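Local structure of Bd0816 (Bdellovibrio bacteriovorus HD100, 5CER) at residues 42-47 against 282-287; 155-160 against 166-171; 122-127 against 222-227. The protein probably acts as a serine-type D-Ala-D-Ala carboxypeptidase of the S13 family, trimming peptide stems of the bacterial cell wall. The protein carries 2 engineered substitutions. All coordinates share one frame; numbering follows the deposited sequence.

Contact 1: residues 42-47 against 282-287; sequences WAIEKL and KSLEAK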
ATOM      1  N   TRP A  42      -6.610  15.153  -7.748  1.00 23.13           N
ATOM      2  CA  TRP A  42      -5.984  16.428  -8.054  1.00 24.39           C
ATOM      3  C   TRP A  42      -4.996  16.235  -9.240  1.00 26.50           C
ATOM      4  O   TRP A  42      -5.018  16.991 -10.201  1.00 25.82           O
ATOM      5  CB  TRP A  42      -5.263  16.994  -6.815  1.00 23.04           C
ATOM      6  CG  TRP A  42      -4.659  18.352  -7.000  1.00 22.74           C
ATOM      7  CD1 TRP A  42      -5.008  19.286  -7.896  1.00 22.30           C
ATOM      8  CD2 TRP A  42      -3.588  18.924  -6.225  1.00 23.00           C
ATOM      9  NE1 TRP A  42      -4.241  20.403  -7.758  1.00 22.77           N
ATOM     10  CE2 TRP A  42      -3.356  20.211  -6.733  1.00 23.05           C
ATOM     11  CE3 TRP A  42      -2.806  18.465  -5.159  1.00 22.47           C
ATOM     12  CZ2 TRP A  42      -2.380  21.056  -6.211  1.00 23.35           C
ATOM     13  CZ3 TRP A  42      -1.829  19.296  -4.646  1.00 22.86           C
ATOM     14  CH2 TRP A  42      -1.642  20.593  -5.164  1.00 23.83           C
ATOM     15  N   ALA A  43      -4.150  15.211  -9.152  1.00 26.97           N
ATOM     16  CA  ALA A  43      -3.208  14.926 -10.247  1.00 26.80           C
ATOM     17  C   ALA A  43      -3.946  14.715 -11.579  1.00 24.90           C
ATOM     18  O   ALA A  43      -3.561  15.279 -12.596  1.00 24.74           O
ATOM     19  CB  ALA A  43      -2.313  13.708  -9.907  1.00 26.38           C
ATOM     20  N   ILE A  44      -4.987  13.911 -11.551  1.00 24.00           N
ATOM     21  CA  ILE A  44      -5.756  13.643 -12.765  1.00 25.84           C
ATOM     22  C   ILE A  44      -6.409  14.899 -13.306  1.00 27.16           C
ATOM     23  O   ILE A  44      -6.331  15.169 -14.511  1.00 27.91           O
ATOM     24  CB  ILE A  44      -6.807  12.537 -12.557  1.00 24.70           C
ATOM     25  CG1 ILE A  44      -6.080  11.204 -12.454  1.00 24.57           C
ATOM     26  CG2 ILE A  44      -7.805  12.517 -13.692  1.00 25.36           C
ATOM     27  CD1 ILE A  44      -6.926  10.081 -11.941  1.00 24.72           C
ATOM     28  N   GLU A  45      -6.982  15.698 -12.427  1.00 28.04           N
ATOM     29  CA  GLU A  45      -7.589  16.943 -12.865  1.00 30.16           C
ATOM     30  C   GLU A  45      -6.588  17.925 -13.490  1.00 31.66           C
ATOM     31  O   GLU A  45      -6.888  18.525 -14.513  1.00 34.47           O
ATOM     32  CB  GLU A  45      -8.302  17.614 -11.720  1.00 31.45           C
ATOM     33  CG  GLU A  45      -9.150  18.783 -12.161  1.00 32.90           C
ATOM     34  CD  GLU A  45      -9.895  19.392 -11.000  1.00 35.77           C
ATOM     35  OE1 GLU A  45     -10.832  18.719 -10.482  1.00 37.40           O
ATOM     36  OE2 GLU A  45      -9.533  20.517 -10.587  1.00 37.44           O
ATOM     37  N   LYS A  46      -5.427  18.093 -12.888  1.00 31.97           N
ATOM     38  CA  LYS A  46      -4.496  19.051 -13.388  1.00 35.54           C
ATOM     39  C   LYS A  46      -3.681  18.566 -14.569  1.00 33.14           C
ATOM     40  O   LYS A  46      -3.432  19.345 -15.494  1.00 30.98           O
ATOM     41  CB  LYS A  46      -3.537  19.530 -12.294  1.00 41.79           C
ATOM     42  CG  LYS A  46      -2.844  20.820 -12.687  1.00 48.50           C
ATOM     43  CD  LYS A  46      -2.117  21.480 -11.547  1.00 58.20           C
ATOM     44  CE  LYS A  46      -2.982  22.541 -10.870  1.00 63.31           C
ATOM     45  NZ  LYS A  46      -2.317  23.039  -9.641  1.00 63.59           N
ATOM     46  N   LEU A  47      -3.245  17.321 -14.522  1.00 29.66           N
ATOM     47  CA  LEU A  47      -2.358  16.760 -15.561  1.00 30.09           C
ATOM     48  C   LEU A  47      -3.064  15.986 -16.686  1.00 30.44           C
ATOM     49  O   LEU A  47      -2.587  15.988 -17.803  1.00 32.11           O
ATOM     50  CB  LEU A  47      -1.299  15.834 -14.944  1.00 28.01           C
ATOM     51  CG  LEU A  47      -0.420  16.495 -13.878  1.00 27.93           C
ATOM     52  CD1 LEU A  47       0.522  15.483 -13.265  1.00 27.91           C
ATOM     53  CD2 LEU A  47       0.362  17.664 -14.471  1.00 28.48           C
ATOM     54  N   LYS A 282     -16.299  10.070 -11.872  1.00 30.30           N
ATOM     55  CA  LYS A 282     -16.862  10.787 -13.037  1.00 33.38           C
ATOM     56  C   LYS A 282     -15.792  11.175 -14.001  1.00 31.98           C
ATOM     57  O   LYS A 282     -15.936  11.065 -15.214  1.00 32.53           O
ATOM     58  CB  LYS A 282     -17.618  12.093 -12.607  1.00 37.58           C
ATOM     59  CG  LYS A 282     -19.132  12.144 -12.815  1.00 42.18           C
ATOM     60  CD  LYS A 282     -19.787  10.770 -12.607  1.00 45.29           C
ATOM     61  CE  LYS A 282     -21.298  10.793 -12.692  1.00 47.83           C
ATOM     62  NZ  LYS A 282     -21.813   9.425 -13.046  1.00 50.79           N
ATOM     63  N   SER A 283     -14.700  11.651 -13.448  1.00 31.72           N
ATOM     64  CA  SER A 283     -13.557  12.055 -14.249  1.00 32.18           C
ATOM     65  C   SER A 283     -13.050  10.894 -15.121  1.00 32.06           C
ATOM     66  O   SER A 283     -12.888  11.007 -16.333  1.00 30.47           O
ATOM     67  CB  SER A 283     -12.468  12.589 -13.326  1.00 31.22           C
ATOM     68  OG  SER A 283     -11.621  13.438 -14.039  1.00 33.78           O
ATOM     69  N   LEU A 284     -12.821   9.768 -14.457  1.00 34.48           N
ATOM     70  CA  LEU A 284     -12.292   8.570 -15.098  1.00 35.23           C
ATOM     71  C   LEU A 284     -13.285   8.035 -16.110  1.00 36.19           C
ATOM     72  O   LEU A 284     -12.864   7.681 -17.210  1.00 36.98           O
ATOM     73  CB  LEU A 284     -11.937   7.484 -14.071  1.00 35.92           C
ATOM     74  CG  LEU A 284     -10.775   7.826 -13.143  1.00 35.41           C
ATOM     75  CD1 LEU A 284     -10.763   6.914 -11.925  1.00 35.35           C
ATOM     76  CD2 LEU A 284      -9.429   7.752 -13.850  1.00 36.39           C
ATOM     77  N   GLU A 285     -14.583   8.022 -15.784  1.00 35.70           N
ATOM     78  CA  GLU A 285     -15.600   7.553 -16.758  1.00 36.21           C
ATOM     79  C   GLU A 285     -15.678   8.413 -18.009  1.00 34.30           C
ATOM     80  O   GLU A 285     -15.810   7.884 -19.102  1.00 33.61           O
ATOM     81  CB  GLU A 285     -16.971   7.371 -16.125  1.00 37.53           C
ATOM     82  CG  GLU A 285     -17.006   6.106 -15.258  1.00 39.80           C
ATOM     83  CD  GLU A 285     -18.339   5.818 -14.581  1.00 42.76           C
ATOM     84  OE1 GLU A 285     -19.231   6.711 -14.572  1.00 48.04           O
ATOM     85  OE2 GLU A 285     -18.483   4.683 -14.045  1.00 44.31           O
ATOM     86  N   ALA A 286     -15.506   9.716 -17.846  1.00 31.89           N
ATOM     87  CA  ALA A 286     -15.464  10.628 -18.976  1.00 32.13           C
ATOM     88  C   ALA A 286     -14.344  10.344 -19.968  1.00 32.84           C
ATOM     89  O   ALA A 286     -14.429  10.759 -21.096  1.00 32.47           O
ATOM     90  CB  ALA A 286     -15.352  12.065 -18.492  1.00 31.97           C
ATOM     91  N   LYS A 287     -13.269   9.694 -19.527  1.00 33.49           N
ATOM     92  CA  LYS A 287     -12.193   9.296 -20.396  1.00 35.17           C
ATOM     93  C   LYS A 287     -12.182   7.813 -20.690  1.00 34.49           C
ATOM     94  O   LYS A 287     -11.161   7.298 -21.115  1.00 34.31           O
ATOM     95  CB  LYS A 287     -10.846   9.688 -19.755  1.00 37.09           C
ATOM     96  CG  LYS A 287     -10.635  11.170 -19.537  1.00 39.82           C
ATOM     97  CD  LYS A 287     -10.747  11.867 -20.895  1.00 42.12           C
ATOM     98  CE  LYS A 287     -10.055  13.214 -20.943  1.00 44.84           C
ATOM     99  NZ  LYS A 287     -11.049  14.231 -21.361  1.00 49.53           N
TER

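Contact 2: residues 155-160 against 166-171; sequences SKLRER and VFMLEK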
ATOM      1  N   SER A 155      16.840  -8.794 -13.049  1.00 38.35           N
ATOM      2  CA  SER A 155      16.201  -9.963 -13.649  1.00 40.04           C
ATOM      3  C   SER A 155      14.701 -10.122 -13.251  1.00 39.46           C
ATOM      4  O   SER A 155      13.873 -10.506 -14.089  1.00 37.68           O
ATOM      5  CB  SER A 155      16.999 -11.218 -13.278  1.00 42.12           C
ATOM      6  OG  SER A 155      16.621 -12.283 -14.110  1.00 44.95           O
ATOM      7  N   LYS A 156      14.387  -9.838 -11.988  1.00 40.13           N
ATOM      8  CA  LYS A 156      13.000  -9.784 -11.547  1.00 42.03           C
ATOM      9  C   LYS A 156      12.221  -8.706 -12.305  1.00 39.05           C
ATOM     10  O   LYS A 156      11.119  -8.969 -12.826  1.00 39.78           O
ATOM     11  CB  LYS A 156      12.882  -9.513 -10.052  1.00 45.45           C
ATOM     12  CG  LYS A 156      13.178 -10.706  -9.161  1.00 51.24           C
ATOM     13  CD  LYS A 156      12.716 -10.459  -7.715  1.00 55.96           C
ATOM     14  CE  LYS A 156      13.517 -11.280  -6.697  1.00 61.19           C
ATOM     15  NZ  LYS A 156      14.858 -10.647  -6.395  1.00 61.99           N
ATOM     16  N   LEU A 157      12.810  -7.520 -12.425  1.00 36.17           N
ATOM     17  CA  LEU A 157      12.169  -6.450 -13.174  1.00 34.09           C
ATOM     18  C   LEU A 157      11.908  -6.873 -14.614  1.00 32.90           C
ATOM     19  O   LEU A 157      10.813  -6.690 -15.126  1.00 32.25           O
ATOM     20  CB  LEU A 157      12.990  -5.149 -13.128  1.00 32.95           C
ATOM     21  CG  LEU A 157      12.403  -4.003 -13.973  1.00 31.60           C
ATOM     22  CD1 LEU A 157      11.048  -3.604 -13.412  1.00 31.63           C
ATOM     23  CD2 LEU A 157      13.363  -2.813 -14.043  1.00 31.09           C
ATOM     24  N   ARG A 158      12.921  -7.425 -15.261  1.00 32.86           N
ATOM     25  CA  ARG A 158      12.803  -7.857 -16.649  1.00 33.77           C
ATOM     26  C   ARG A 158      11.731  -8.953 -16.870  1.00 35.73           C
ATOM     27  O   ARG A 158      11.078  -8.933 -17.901  1.00 35.14           O
ATOM     28  CB  ARG A 158      14.166  -8.320 -17.152  1.00 34.20           C
ATOM     29  CG  ARG A 158      14.197  -8.764 -18.608  1.00 35.08           C
ATOM     30  CD  ARG A 158      15.635  -8.856 -19.102  1.00 36.26           C
ATOM     31  NE  ARG A 158      15.758  -9.519 -20.413  1.00 36.70           N
ATOM     32  CZ  ARG A 158      15.981 -10.819 -20.597  1.00 38.50           C
ATOM     33  NH1 ARG A 158      16.065 -11.670 -19.574  1.00 39.98           N
ATOM     34  NH2 ARG A 158      16.059 -11.282 -21.824  1.00 39.65           N
ATOM     35  N   GLU A 159      11.593  -9.874 -15.912  1.00 39.06           N
ATOM     36  CA  GLU A 159      10.564 -10.945 -15.891  1.00 42.69           C
ATOM     37  C   GLU A 159       9.150 -10.292 -15.957  1.00 40.62           C
ATOM     38  O   GLU A 159       8.328 -10.603 -16.821  1.00 39.49           O
ATOM     39  CB  GLU A 159      10.843 -11.966 -14.647  1.00 47.66           C
ATOM     40  CG  GLU A 159      12.100 -12.952 -14.803  1.00 53.94           C
ATOM     41  CD  GLU A 159      11.803 -14.455 -15.150  1.00 60.51           C
ATOM     42  OE1 GLU A 159      10.663 -14.850 -15.451  1.00 65.28           O
ATOM     43  OE2 GLU A 159      12.739 -15.292 -15.133  1.00 63.07           O
ATOM     44  N   ARG A 160       8.945  -9.281 -15.124  1.00 39.81           N
ATOM     45  CA  ARG A 160       7.739  -8.428 -15.169  1.00 39.64           C
ATOM     46  C   ARG A 160       7.546  -7.642 -16.474  1.00 36.70           C
ATOM     47  O   ARG A 160       6.467  -7.645 -17.057  1.00 37.39           O
ATOM     48  CB  ARG A 160       7.750  -7.433 -14.004  1.00 40.13           C
ATOM     49  CG  ARG A 160       7.279  -8.010 -12.692  1.00 42.76           C
ATOM     50  CD  ARG A 160       7.730  -7.176 -11.505  1.00 43.62           C
ATOM     51  NE  ARG A 160       6.843  -6.018 -11.371  1.00 44.92           N
ATOM     52  CZ  ARG A 160       7.183  -4.808 -10.919  1.00 44.88           C
ATOM     53  NH1 ARG A 160       8.423  -4.531 -10.495  1.00 44.92           N
ATOM     54  NH2 ARG A 160       6.246  -3.862 -10.887  1.00 44.81           N
ATOM     55  N   VAL A 166       7.131  -5.638 -22.677  1.00 36.60           N
ATOM     56  CA  VAL A 166       8.163  -4.598 -22.842  1.00 33.42           C
ATOM     57  C   VAL A 166       9.512  -5.263 -22.923  1.00 31.94           C
ATOM     58  O   VAL A 166       9.846  -6.106 -22.120  1.00 29.72           O
ATOM     59  CB  VAL A 166       8.196  -3.590 -21.679  1.00 32.84           C
ATOM     60  CG1 VAL A 166       9.330  -2.591 -21.876  1.00 31.71           C
ATOM     61  CG2 VAL A 166       6.864  -2.877 -21.529  1.00 33.34           C
ATOM     62  N   PHE A 167      10.270  -4.871 -23.945  1.00 32.50           N
ATOM     63  CA  PHE A 167      11.589  -5.414 -24.180  1.00 33.60           C
ATOM     64  C   PHE A 167      12.635  -4.747 -23.287  1.00 32.98           C
ATOM     65  O   PHE A 167      12.763  -3.511 -23.282  1.00 34.56           O
ATOM     66  CB  PHE A 167      11.997  -5.254 -25.664  1.00 34.94           C
ATOM     67  CG  PHE A 167      13.380  -5.764 -25.947  1.00 35.83           C
ATOM     68  CD1 PHE A 167      14.500  -4.934 -25.765  1.00 35.13           C
ATOM     69  CD2 PHE A 167      13.583  -7.074 -26.377  1.00 37.08           C
ATOM     70  CE1 PHE A 167      15.784  -5.409 -26.020  1.00 36.93           C
ATOM     71  CE2 PHE A 167      14.866  -7.551 -26.628  1.00 37.51           C
ATOM     72  CZ  PHE A 167      15.965  -6.722 -26.457  1.00 37.27           C
ATOM     73  N   MET A 168      13.465  -5.567 -22.651  1.00 32.32           N
ATOM     74  CA  MET A 168      14.692  -5.122 -21.989  1.00 31.36           C
ATOM     75  C   MET A 168      15.799  -6.105 -22.310  1.00 30.99           C
ATOM     76  O   MET A 168      15.567  -7.290 -22.493  1.00 30.72           O
ATOM     77  CB  MET A 168      14.522  -5.079 -20.483  1.00 31.73           C
ATOM     78  CG  MET A 168      13.459  -4.105 -20.001  1.00 31.90           C
ATOM     79  SD  MET A 168      13.230  -4.196 -18.202  1.00 32.39           S
ATOM     80  CE  MET A 168      14.773  -3.533 -17.589  1.00 30.99           C
ATOM     81  N   LEU A 169      17.029  -5.596 -22.405  1.00 30.96           N
ATOM     82  CA  LEU A 169      18.191  -6.461 -22.654  1.00 32.26           C
ATOM     83  C   LEU A 169      18.435  -7.359 -21.449  1.00 32.76           C
ATOM     84  O   LEU A 169      18.136  -6.988 -20.341  1.00 30.15           O
ATOM     85  CB  LEU A 169      19.421  -5.608 -22.948  1.00 32.34           C
ATOM     86  CG  LEU A 169      19.361  -4.803 -24.245  1.00 31.91           C
ATOM     87  CD1 LEU A 169      20.423  -3.721 -24.248  1.00 31.67           C
ATOM     88  CD2 LEU A 169      19.518  -5.723 -25.462  1.00 33.60           C
ATOM     89  N   GLU A 170      18.957  -8.549 -21.691  1.00 36.61           N
ATOM     90  CA  GLU A 170      19.346  -9.436 -20.589  1.00 39.86           C
ATOM     91  C   GLU A 170      20.370  -8.818 -19.627  1.00 39.50           C
ATOM     92  O   GLU A 170      20.216  -8.919 -18.414  1.00 37.69           O
ATOM     93  CB  GLU A 170      19.925 -10.755 -21.089  1.00 43.23           C
ATOM     94  CG  GLU A 170      19.721 -11.874 -20.078  1.00 46.25           C
ATOM     95  CD  GLU A 170      20.262 -13.209 -20.540  1.00 51.11           C
ATOM     96  OE1 GLU A 170      20.443 -13.404 -21.776  1.00 53.73           O
ATOM     97  OE2 GLU A 170      20.504 -14.075 -19.656  1.00 53.96           O
ATOM     98  N   LYS A 171      21.381  -8.158 -20.177  1.00 47.21           N
ATOM     99  CA  LYS A 171      22.611  -7.895 -19.409  1.00 50.03           C
ATOM    100  C   LYS A 171      23.303  -6.570 -19.794  1.00 47.70           C
ATOM    101  O   LYS A 171      24.464  -6.549 -20.181  1.00 49.67           O
ATOM    102  CB  LYS A 171      23.496  -9.170 -19.466  1.00 55.41           C
ATOM    103  CG  LYS A 171      24.920  -9.131 -18.815  1.00 61.08           C
ATOM    104  CD  LYS A 171      24.930  -9.582 -17.344  1.00 63.73           C
ATOM    105  CE  LYS A 171      26.336  -9.883 -16.689  1.00 65.92           C
ATOM    106  NZ  LYS A 171      27.552  -9.976 -17.576  1.00 69.61           N
TER

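Contact 3: residues 122-127 against 222-227; sequences GVTPRY and LYWNLG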
ATOM      1  N   GLY A 122       7.981   5.590   4.628  1.00 59.12           N
ATOM      2  CA  GLY A 122       8.814   6.557   5.360  1.00 59.06           C
ATOM      3  C   GLY A 122       8.321   7.985   5.197  1.00 57.82           C
ATOM      4  O   GLY A 122       7.407   8.249   4.457  1.00 56.36           O
ATOM      5  N   VAL A 123       8.975   8.890   5.895  1.00 58.76           N
ATOM      6  CA  VAL A 123       8.739  10.301   5.702  1.00 59.58           C
ATOM      7  C   VAL A 123       9.488  10.649   4.472  1.00 57.16           C
ATOM      8  O   VAL A 123      10.699  10.376   4.378  1.00 58.53           O
ATOM      9  CB  VAL A 123       9.258  11.140   6.902  1.00 61.27           C
ATOM     10  CG1 VAL A 123       9.167  12.627   6.615  1.00 61.90           C
ATOM     11  CG2 VAL A 123       8.495  10.783   8.167  1.00 64.10           C
ATOM     12  N   THR A 124       8.798  11.226   3.516  1.00 56.12           N
ATOM     13  CA  THR A 124       9.435  11.569   2.254  1.00 52.34           C
ATOM     14  C   THR A 124      10.445  12.713   2.467  1.00 51.66           C
ATOM     15  O   THR A 124      10.095  13.738   3.068  1.00 53.10           O
ATOM     16  CB  THR A 124       8.401  11.963   1.204  1.00 51.41           C
ATOM     17  OG1 THR A 124       7.547  10.857   0.986  1.00 50.98           O
ATOM     18  CG2 THR A 124       9.069  12.343  -0.125  1.00 48.79           C
ATOM     19  N   PRO A 125      11.702  12.528   1.988  1.00 49.62           N
ATOM     20  CA  PRO A 125      12.685  13.622   2.068  1.00 50.70           C
ATOM     21  C   PRO A 125      12.194  14.883   1.382  1.00 51.39           C
ATOM     22  O   PRO A 125      11.640  14.808   0.303  1.00 48.74           O
ATOM     23  CB  PRO A 125      13.907  13.067   1.358  1.00 47.68           C
ATOM     24  CG  PRO A 125      13.787  11.598   1.541  1.00 46.78           C
ATOM     25  CD  PRO A 125      12.309  11.337   1.395  1.00 47.21           C
ATOM     26  N   ARG A 126      12.303  15.995   2.099  1.00 56.35           N
ATOM     27  CA  ARG A 126      11.890  17.269   1.599  1.00 59.92           C
ATOM     28  C   ARG A 126      13.091  18.145   1.496  1.00 60.42           C
ATOM     29  O   ARG A 126      13.710  18.476   2.520  1.00 64.82           O
ATOM     30  CB  ARG A 126      10.861  17.899   2.510  1.00 65.58           C
ATOM     31  CG  ARG A 126      10.391  19.218   1.946  1.00 69.50           C
ATOM     32  CD  ARG A 126       8.940  19.536   2.292  1.00 75.85           C
ATOM     33  NE  ARG A 126       8.791  19.980   3.668  1.00 81.55           N
ATOM     34  CZ  ARG A 126       7.648  20.413   4.203  1.00 87.69           C
ATOM     35  NH1 ARG A 126       6.541  20.493   3.457  1.00 87.28           N
ATOM     36  NH2 ARG A 126       7.614  20.782   5.481  1.00 92.35           N
ATOM     37  N   TYR A 127      13.412  18.553   0.272  1.00 57.64           N
ATOM     38  CA  TYR A 127      14.573  19.396   0.025  1.00 57.63           C
ATOM     39  C   TYR A 127      14.172  20.865   0.093  1.00 60.26           C
ATOM     40  O   TYR A 127      13.379  21.322  -0.704  1.00 58.33           O
ATOM     41  CB  TYR A 127      15.234  19.017  -1.323  1.00 53.12           C
ATOM     42  CG  TYR A 127      15.552  17.540  -1.354  1.00 49.53           C
ATOM     43  CD1 TYR A 127      16.618  17.014  -0.576  1.00 48.66           C
ATOM     44  CD2 TYR A 127      14.774  16.669  -2.078  1.00 45.62           C
ATOM     45  CE1 TYR A 127      16.890  15.659  -0.566  1.00 46.67           C
ATOM     46  CE2 TYR A 127      15.050  15.319  -2.083  1.00 44.08           C
ATOM     47  CZ  TYR A 127      16.091  14.814  -1.315  1.00 44.31           C
ATOM     48  OH  TYR A 127      16.355  13.468  -1.327  1.00 43.08           O
ATOM     49  N   LEU A 222       4.083  14.150  -5.959  1.00 24.85           N
ATOM     50  CA  LEU A 222       2.945  14.651  -6.774  1.00 25.46           C
ATOM     51  C   LEU A 222       2.419  15.947  -6.171  1.00 27.84           C
ATOM     52  O   LEU A 222       2.261  16.946  -6.894  1.00 29.80           O
ATOM     53  CB  LEU A 222       1.810  13.630  -6.886  1.00 23.60           C
ATOM     54  CG  LEU A 222       2.066  12.561  -7.944  1.00 23.44           C
ATOM     55  CD1 LEU A 222       1.096  11.400  -7.795  1.00 22.88           C
ATOM     56  CD2 LEU A 222       2.015  13.143  -9.333  1.00 22.90           C
ATOM     57  N   TYR A 223       2.195  15.933  -4.844  1.00 26.86           N
ATOM     58  CA  TYR A 223       1.686  17.092  -4.123  1.00 27.62           C
ATOM     59  C   TYR A 223       2.577  18.337  -4.350  1.00 28.15           C
ATOM     60  O   TYR A 223       2.075  19.402  -4.729  1.00 29.72           O
ATOM     61  CB  TYR A 223       1.553  16.718  -2.641  1.00 27.96           C
ATOM     62  CG  TYR A 223       0.936  17.727  -1.692  1.00 28.97           C
ATOM     63  CD1 TYR A 223      -0.417  17.746  -1.463  1.00 29.08           C
ATOM     64  CD2 TYR A 223       1.733  18.605  -0.951  1.00 29.94           C
ATOM     65  CE1 TYR A 223      -0.975  18.640  -0.558  1.00 29.94           C
ATOM     66  CE2 TYR A 223       1.176  19.493  -0.037  1.00 30.58           C
ATOM     67  CZ  TYR A 223      -0.178  19.514   0.153  1.00 30.42           C
ATOM     68  OH  TYR A 223      -0.755  20.398   1.038  1.00 30.48           O
ATOM     69  N   TRP A 224       3.890  18.188  -4.184  1.00 27.93           N
ATOM     70  CA  TRP A 224       4.835  19.308  -4.450  1.00 30.15           C
ATOM     71  C   TRP A 224       4.832  19.697  -5.916  1.00 29.19           C
ATOM     72  O   TRP A 224       4.766  20.873  -6.215  1.00 28.97           O
ATOM     73  CB  TRP A 224       6.293  19.035  -3.979  1.00 30.18           C
ATOM     74  CG  TRP A 224       6.372  18.735  -2.542  1.00 30.71           C
ATOM     75  CD1 TRP A 224       5.681  19.335  -1.543  1.00 30.88           C
ATOM     76  CD2 TRP A 224       7.148  17.742  -1.933  1.00 31.88           C
ATOM     77  NE1 TRP A 224       5.971  18.777  -0.352  1.00 31.02           N
ATOM     78  CE2 TRP A 224       6.886  17.795  -0.557  1.00 31.80           C
ATOM     79  CE3 TRP A 224       8.081  16.820  -2.407  1.00 32.78           C
ATOM     80  CZ2 TRP A 224       7.514  16.948   0.369  1.00 34.29           C
ATOM     81  CZ3 TRP A 224       8.712  15.972  -1.486  1.00 32.74           C
ATOM     82  CH2 TRP A 224       8.414  16.039  -0.119  1.00 33.50           C
ATOM     83  N   ASN A 225       4.859  18.704  -6.807  1.00 28.30           N
ATOM     84  CA  ASN A 225       4.828  18.938  -8.254  1.00 27.91           C
ATOM     85  C   ASN A 225       3.610  19.689  -8.693  1.00 27.87           C
ATOM     86  O   ASN A 225       3.708  20.509  -9.602  1.00 28.94           O
ATOM     87  CB  ASN A 225       4.845  17.629  -9.049  1.00 27.48           C
ATOM     88  CG  ASN A 225       6.199  16.953  -9.040  1.00 27.07           C
ATOM     89  OD1 ASN A 225       7.164  17.485  -8.539  1.00 25.90           O
ATOM     90  ND2 ASN A 225       6.252  15.746  -9.594  1.00 27.00           N
ATOM     91  N   LEU A 226       2.467  19.429  -8.049  1.00 26.98           N
ATOM     92  CA  LEU A 226       1.229  20.144  -8.387  1.00 27.04           C
ATOM     93  C   LEU A 226       1.148  21.564  -7.802  1.00 27.43           C
ATOM     94  O   LEU A 226       0.168  22.283  -8.086  1.00 27.35           O
ATOM     95  CB  LEU A 226      -0.014  19.316  -8.015  1.00 25.89           C
ATOM     96  CG  LEU A 226      -0.099  18.019  -8.830  1.00 26.90           C
ATOM     97  CD1 LEU A 226      -1.012  16.971  -8.166  1.00 26.05           C
ATOM     98  CD2 LEU A 226      -0.524  18.259 -10.274  1.00 26.77           C
ATOM     99  N   GLY A 227       2.111  21.950  -6.965  1.00 27.35           N
ATOM    100  CA  GLY A 227       2.120  23.272  -6.377  1.00 29.17           C
ATOM    101  C   GLY A 227       2.055  23.335  -4.880  1.00 29.21           C
ATOM    102  O   GLY A 227       2.049  24.418  -4.309  1.00 32.82           O
TER

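Contact 1: residues 42-47 against 282-287
I44, near the end of helix 35-47, faces S283 and L284 near the end of helix 270-286, and the two backbones stay well apart, with I44 CA 8.1 Å from S283 CA. Side chains alone bridge that distance, and the two branches of I44 divide the work. With CG1 beside the backbone N (chi1 -72°) and chi2 close to extended, CD1 is carried out to meet L284 CD2 at 3.9 Å, methyl against methyl, the two side chains running at about a right angle to each other. The other branch, CG2, comes up to S283 OG, also at 3.9 Å, which is a van der Waals approach: no hydrogen bond links the segments. S283 therefore borders the apolar pair with its hydroxyl. The small meeting point belongs to a wider core, since I44 also packs on L207 of helix 203-213 and L284 reaches V49 and V294. On helix 35-47, W42 stacks on F235 and E45 bonds to T239, tying it to helix 228-239. The contact thus joins helix 35-47 to helix 270-286, in a part of the chain consistent with the fold of penicillin-recognising enzymes (beta-lactamase clan), which combines an antiparallel sheet with helices.

Contact 2: residues 155-160 against 166-171
R158 NE donates to the backbone carbonyl O of M168 at 3.1 Å, nearly straight at 162° through the hydrogen. The carbonyl oxygen sits in the guanidinium plane, whereas the NE donor lies well above the plane of the carbonyl. CG of R158 is anti to the backbone N and the chain stays extended as far as NE, which carries the guanidinium off the helix to the loop. There one face is covered by E170, whose CA stands 3.5 Å above the plane over its centre, and E170 CG touches NH1 at 3.7 Å. The carboxylate turns nearly parallel to the guanidinium but makes no salt bridge: R158 NH2 and E170 OE1 remain 4.9 Å apart, so any attraction is probably loose. Alongside, M168 runs past R158 in the opposite direction, SD 4.0 Å from R158 CA, and its bend at chi3 (68°) swings CE against L157 CD2 at 3.9 Å. The loop thus doubles back along the helix it has just left, helix 151-163, on the way to strand 175-181; that strand lies parallel to 98-104, making this the return leg of a beta-alpha-beta crossover. Further out, the loop's main chain is pinned on several sides. L169 O bonds to Y154 OH and L169 N to S89 OG of helix 81-93, while F167 N bonds to Y397 OH. M168 also rests on Y154 and A161, and L157 on N82 and Y85.

Contact 3: residues 122-127 against 222-227
W224 meets T124, P125 and R126 with the six-membered part of its indole, and nearly all the contact is van der Waals. T124 contributes its methyl: with CG2 anti to the backbone N and OG1 beside it (chi1 -61°), CG2 approaches W224 CH2 at 3.8 Å, and CZ3 is almost as near. R126 comes to the ring with its aliphatic part, and its side chain crosses the indole at about a right angle; CD is modelled 3.5 Å from W224 CZ2, but the residue is poorly ordered and this position is approximate. All these approaches are oblique to the ring, T124 CG2 and R126 CD lying on opposite sides of the indole plane. Bends at chi2 and chi3 turn the guanidinium 40° from the indole plane, with W224 NE1 near its edge and not under a face, so this is no cation-pi stack. R126 NH2 reaches E257 only as a long, weak ion pair.

Polar groups add little directly across the contact. P125 O leans on the indole, 3.5 Å from CH2, without any hydrogen bond between the segments. The hydroxyl of T124 turns instead to D220, one turn earlier on the helix of W224, and G122 O accepts from N216 ND2, so the loop is bonded to helix 216-225 upstream of the tryptophan.

Beyond W224, G227, the first residue to leave helical angles, has positive phi (119°) in a Schellman motif, and its N bonds back to W224 O at 3.0 Å. N216, at the start of this helix, closes an S-N-N sequence that probably corresponds to the SxN motif of penicillin-recognising enzymes, which would place the loop beside the rim of the active-site cleft.

Contacts 1 and 3 are neighbours, their centres 21 Å apart, and they share the join between helix 35-47 and the end of helix 216-225. There K46 NZ probably hydrogen-bonds to L226 O at 3.0 Å, W42 CZ2 lies 3.4 Å from the same oxygen, and A43 CA packs on L226 CD1. Contact 2 stands apart: its centre is 32 Å from that of contact 1 and 30 Å from that of contact 3, with nearest atoms about 19 and 16 Å away. Along the chain it is nested inside contact 3, itself nested inside contact 1. The probable SxN element, whose N216 bonds to G122, adjoins contact 3.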